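Local coordinates for oxysterol-binding protein homolog 3 (Saccharomyces cerevisiae, PDB 4IC4) that carries lipids in a hydrophobic pocket of its OSBP-related domain and moves them between membranes in phosphoinositide-coupled, non-vesicular transport, at residues A[251-256]-A[260-265]; A[222-225]-A[229-232]. One frame throughout, in Å; residues are numbered along the deposited sequence.

Interaction 1 of 2, residues A[251-256]-A[260-265]; sequences SIIPPP and RKKETL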
loop_
_atom_site.group_PDB
_atom_site.type_symbol
_atom_site.label_atom_id
_atom_site.label_comp_id
_atom_site.label_asym_id
_atom_site.label_seq_id
_atom_site.Cartn_x
_atom_site.Cartn_y
_atom_site.Cartn_z
ATOM N N SER A 251 21.753 8.824 2.842
ATOM C CA SER A 251 22.787 9.747 2.395
ATOM C C SER A 251 22.195 10.631 1.306
ATOM O O SER A 251 21.813 10.143 0.238
ATOM C CB SER A 251 23.989 8.974 1.848
ATOM O OG SER A 251 24.549 8.135 2.842
ATOM N N ILE A 252 22.105 11.927 1.587
ATOM C CA ILE A 252 21.555 12.885 0.637
ATOM C C ILE A 252 22.683 13.526 -0.160
ATOM O O ILE A 252 23.577 14.148 0.411
ATOM C CB ILE A 252 20.768 13.998 1.360
ATOM C CG1 ILE A 252 19.623 13.386 2.173
ATOM C CG2 ILE A 252 20.232 14.996 0.348
ATOM C CD1 ILE A 252 18.590 12.661 1.339
ATOM N N ILE A 253 22.632 13.377 -1.478
ATOM C CA ILE A 253 23.667 13.928 -2.342
ATOM C C ILE A 253 23.105 14.928 -3.346
ATOM O O ILE A 253 22.517 14.542 -4.357
ATOM C CB ILE A 253 24.386 12.803 -3.120
ATOM C CG1 ILE A 253 24.947 11.768 -2.140
ATOM C CG2 ILE A 253 25.505 13.388 -3.969
ATOM C CD1 ILE A 253 25.997 12.315 -1.194
ATOM N N PRO A 254 23.278 16.231 -3.075
ATOM C CA PRO A 254 22.779 17.269 -3.980
ATOM C C PRO A 254 23.680 17.365 -5.207
ATOM O O PRO A 254 24.859 17.019 -5.145
ATOM C CB PRO A 254 22.838 18.525 -3.119
ATOM C CG PRO A 254 24.053 18.278 -2.281
ATOM C CD PRO A 254 23.878 16.830 -1.870
ATOM N N PRO A 255 23.134 17.824 -6.341
ATOM C CA PRO A 255 23.952 17.938 -7.549
ATOM C C PRO A 255 24.959 19.075 -7.428
ATOM O O PRO A 255 24.763 20.010 -6.650
ATOM C CB PRO A 255 22.917 18.192 -8.638
ATOM C CG PRO A 255 21.891 19.005 -7.918
ATOM C CD PRO A 255 21.754 18.271 -6.598
ATOM N N PRO A 256 26.060 19.005 -8.190
ATOM C CA PRO A 256 27.067 20.066 -8.127
ATOM C C PRO A 256 26.499 21.367 -8.684
ATOM O O PRO A 256 25.563 21.347 -9.484
ATOM C CB PRO A 256 28.199 19.509 -8.984
ATOM C CG PRO A 256 27.461 18.714 -10.020
ATOM C CD PRO A 256 26.433 17.984 -9.183
ATOM N N ARG A 260 22.378 23.558 -2.320
ATOM C CA ARG A 260 22.045 22.521 -1.350
ATOM C C ARG A 260 23.299 21.725 -1.000
ATOM O O ARG A 260 24.149 21.486 -1.858
ATOM C CB ARG A 260 20.959 21.602 -1.918
ATOM C CG ARG A 260 19.655 22.330 -2.231
ATOM C CD ARG A 260 18.555 21.376 -2.675
ATOM N NE ARG A 260 18.786 20.823 -4.007
ATOM C CZ ARG A 260 18.748 21.533 -5.131
ATOM N NH1 ARG A 260 18.488 22.832 -5.092
ATOM N NH2 ARG A 260 18.964 20.941 -6.298
ATOM N N LYS A 261 23.414 21.318 0.261
ATOM C CA LYS A 261 24.584 20.569 0.713
ATOM C C LYS A 261 24.282 19.115 1.065
ATOM O O LYS A 261 23.123 18.722 1.200
ATOM C CB LYS A 261 25.211 21.263 1.927
ATOM C CG LYS A 261 25.743 22.668 1.649
ATOM C CD LYS A 261 27.208 22.681 1.203
ATOM C CE LYS A 261 27.451 21.923 -0.098
ATOM N NZ LYS A 261 27.405 20.441 0.078
ATOM N N LYS A 262 25.341 18.325 1.212
ATOM C CA LYS A 262 25.209 16.916 1.553
ATOM C C LYS A 262 24.731 16.755 2.989
ATOM O O LYS A 262 25.196 17.450 3.894
ATOM C CB LYS A 262 26.546 16.196 1.370
ATOM C CG LYS A 262 27.031 16.156 -0.068
ATOM C CD LYS A 262 28.333 15.382 -0.193
ATOM C CE LYS A 262 28.804 15.330 -1.636
ATOM N NZ LYS A 262 30.066 14.555 -1.782
ATOM N N GLU A 263 23.800 15.830 3.189
ATOM C CA GLU A 263 23.246 15.578 4.508
ATOM C C GLU A 263 23.066 14.084 4.716
ATOM O O GLU A 263 23.027 13.312 3.756
ATOM C CB GLU A 263 21.892 16.275 4.649
ATOM C CG GLU A 263 21.931 17.775 4.406
ATOM C CD GLU A 263 20.548 18.395 4.350
ATOM O OE1 GLU A 263 19.773 18.044 3.434
ATOM O OE2 GLU A 263 20.233 19.233 5.221
ATOM N N THR A 264 22.956 13.682 5.975
ATOM C CA THR A 264 22.763 12.281 6.305
ATOM C C THR A 264 21.635 12.147 7.318
ATOM O O THR A 264 21.488 12.977 8.215
ATOM C CB THR A 264 24.047 11.656 6.884
ATOM O OG1 THR A 264 25.084 11.695 5.894
ATOM C CG2 THR A 264 23.799 10.213 7.285
ATOM N N LEU A 265 20.831 11.104 7.155
ATOM C CA LEU A 265 19.711 10.846 8.048
ATOM C C LEU A 265 19.873 9.441 8.610
ATOM O O LEU A 265 20.517 8.586 7.992
ATOM C CB LEU A 265 18.384 10.933 7.285
ATOM C CG LEU A 265 18.173 12.083 6.295
ATOM C CD1 LEU A 265 16.802 11.925 5.645
ATOM C CD2 LEU A 265 18.278 13.429 7.000
#

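Interaction 2 of 2, residues A[222-225]-A[229-232]; sequences EVHS and DKSH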
loop_
_atom_site.group_PDB
_atom_site.type_symbol
_atom_site.label_atom_id
_atom_site.label_comp_id
_atom_site.label_asym_id
_atom_site.label_seq_id
_atom_site.Cartn_x
_atom_site.Cartn_y
_atom_site.Cartn_z
ATOM N N GLU A 222 17.138 4.093 -3.981
ATOM C CA GLU A 222 17.369 5.522 -4.094
ATOM C C GLU A 222 16.153 6.312 -4.551
ATOM O O GLU A 222 15.280 5.802 -5.253
ATOM C CB GLU A 222 18.530 5.797 -5.060
ATOM C CG GLU A 222 19.806 5.024 -4.750
ATOM C CD GLU A 222 21.000 5.526 -5.543
ATOM O OE1 GLU A 222 20.883 5.659 -6.779
ATOM O OE2 GLU A 222 22.059 5.783 -4.930
ATOM N N VAL A 223 16.108 7.569 -4.130
ATOM C CA VAL A 223 15.049 8.481 -4.517
ATOM C C VAL A 223 15.757 9.509 -5.385
ATOM O O VAL A 223 16.803 10.029 -4.999
ATOM C CB VAL A 223 14.430 9.189 -3.300
ATOM C CG1 VAL A 223 13.431 10.241 -3.763
ATOM C CG2 VAL A 223 13.756 8.167 -2.400
ATOM N N HIS A 224 15.199 9.793 -6.554
ATOM C CA HIS A 224 15.813 10.746 -7.468
ATOM C C HIS A 224 14.916 11.930 -7.784
ATOM O O HIS A 224 13.717 11.777 -8.010
ATOM C CB HIS A 224 16.205 10.035 -8.766
ATOM C CG HIS A 224 17.283 9.013 -8.589
ATOM N ND1 HIS A 224 18.598 9.353 -8.351
ATOM C CD2 HIS A 224 17.239 7.660 -8.589
ATOM C CE1 HIS A 224 19.317 8.253 -8.212
ATOM N NE2 HIS A 224 18.516 7.212 -8.352
ATOM N N SER A 225 15.517 13.116 -7.800
ATOM C CA SER A 225 14.801 14.344 -8.097
ATOM C C SER A 225 15.128 14.810 -9.506
ATOM O O SER A 225 16.244 14.611 -9.990
ATOM C CB SER A 225 15.199 15.443 -7.113
ATOM O OG SER A 225 14.812 16.711 -7.608
ATOM N N ASP A 229 19.242 15.981 -7.446
ATOM C CA ASP A 229 19.461 15.445 -6.109
ATOM C C ASP A 229 19.181 13.947 -6.062
ATOM O O ASP A 229 18.328 13.438 -6.786
ATOM C CB ASP A 229 18.549 16.151 -5.102
ATOM C CG ASP A 229 18.796 17.642 -5.038
ATOM O OD1 ASP A 229 19.663 18.075 -4.248
ATOM O OD2 ASP A 229 18.126 18.378 -5.787
ATOM N N LYS A 230 19.911 13.243 -5.208
ATOM C CA LYS A 230 19.713 11.812 -5.050
ATOM C C LYS A 230 19.822 11.452 -3.580
ATOM O O LYS A 230 20.615 12.036 -2.842
ATOM C CB LYS A 230 20.754 11.021 -5.848
ATOM C CG LYS A 230 22.190 11.269 -5.420
ATOM C CD LYS A 230 23.145 10.290 -6.090
ATOM C CE LYS A 230 22.898 8.867 -5.615
ATOM N NZ LYS A 230 23.052 8.746 -4.136
ATOM N N SER A 231 19.004 10.498 -3.153
ATOM C CA SER A 231 19.022 10.045 -1.774
ATOM C C SER A 231 19.273 8.545 -1.806
ATOM O O SER A 231 18.614 7.813 -2.546
ATOM C CB SER A 231 17.686 10.342 -1.092
ATOM O OG SER A 231 17.714 9.952 0.269
ATOM N N HIS A 232 20.234 8.097 -1.009
ATOM C CA HIS A 232 20.592 6.689 -0.947
ATOM C C HIS A 232 20.237 6.122 0.421
ATOM O O HIS A 232 20.816 6.510 1.435
ATOM C CB HIS A 232 22.091 6.540 -1.230
ATOM C CG HIS A 232 22.563 5.122 -1.294
ATOM N ND1 HIS A 232 22.885 4.394 -0.169
ATOM C CD2 HIS A 232 22.764 4.298 -2.348
ATOM C CE1 HIS A 232 23.267 3.181 -0.528
ATOM N NE2 HIS A 232 23.202 3.097 -1.845
HETATM O O HOH W 1 18.146 12.773 -10.194
#

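Interaction 1 of 2, residues A[251-256]-A[260-265]
Pro254 turns CB, CG and CD against the backbone and side chains of 260-262: CG lies 3.2 Å from Arg260 O, CB packs on Arg260 CB, and CD meets Lys262 CG at 3.7 Å. Having no N-H to donate, Pro254 meets the opposite strand through its ring carbons. The Lys262 chain, fully extended beyond CG, crosses Ile253 slantwise with CD 4.0 Å from Ile253 CD1, leaving the ammonium beyond the contact. Arg260 bends at chi3 (-71°), which swings NH2 back to Pro255, 3.9 Å from CG; Arg260 NH2 also forms a salt bridge with Asp229 OD2, outside the two segments. Further along, Ile252 and Glu263 stand on one face of the sheet, CB to CB at 4.2 Å, with Ile252 turned to Ile95 and Ser99 of helix 94-104. Their backbones share two hydrogen bonds of unequal length, Ile252 N to Glu263 O at 2.7 Å and Glu263 N to Ile252 O at 3.3 Å, and Ile252 O also receives a CA-H contact from Lys262. The pairing is that of an antiparallel beta hairpin, strands 247-253 and 263-268, whose proline-rich connection projects at the periphery of the beta-barrel lipid-binding domain.

Interaction 2 of 2, residues A[222-225]-A[229-232]
A beta hairpin of the OSBP-related domain, made by strands 214-225 and 230-235, brings these segments together in antiparallel register. Val223 and Ser231 form the hydrogen-bonded pair: Val223 N reaches Ser231 O at 3.0 Å and Ser231 N reaches Val223 O at 2.9 Å. Toward the turn, Ser225 N bonds to Asp229 O at 3.0 Å, and a water held by Ser225 O makes a weak second bond to that same Asp229 oxygen.

Glu222, His224, Lys230 and His232 share one face. Lys230 has CG between the backbone N and the carbonyl carbon (chi1 61°) and bends again at chi3 and chi4; this folds its chain back toward Glu222, where NZ forms a salt bridge with Glu222 OE2 at 3.2 Å, its hydrogen bond weak. The same OE2 lies in the plane of the His232 ring at its edge, 3.1 Å from CD2, with carboxylate and ring planes perpendicular. With chi1 at -176°, His232 has CG opposite its own backbone N, which brings the CD2 edge to the carboxylate. Cutting Glu222 back to an alanine is likely to leave the Lys230 ammonium without this carboxylate and the CD2 edge of His232 without its oxygen neighbour. The His224 ring lies alongside Lys230, its ND1 3.7 Å from Lys230 CB.

Val223 and Ser231 turn to the other face, where their CB atoms meet at 4.1 Å. That face packs against helix 94-104: Val223 touches Ile95 and Val98, while Ser231 OG is hydrogen-bonded to Ser99. Strand 195-199 borders the hairpin beyond 214-225, and strand 247-253 borders it beyond 230-235.

From the N terminus, interaction 2 comes first, closing the short turn after strand 214-225; the chain continues along strand 230-235, connects to strand 247-253 and then closes a second turn in interaction 1. The two loops therefore follow in series, neither nesting nor crossing, within the antiparallel barrel strands. Strands 230-235 and 247-253 are sheet neighbours, so the hairpins sit side by side, sharing helix 94-104 as the cover of one face: Ile253 N lies 2.8 Å from Lys230 O, a probable backbone hydrogen bond. Near the turns, the Arg260-Asp229 salt bridge ties the second hairpin to the first.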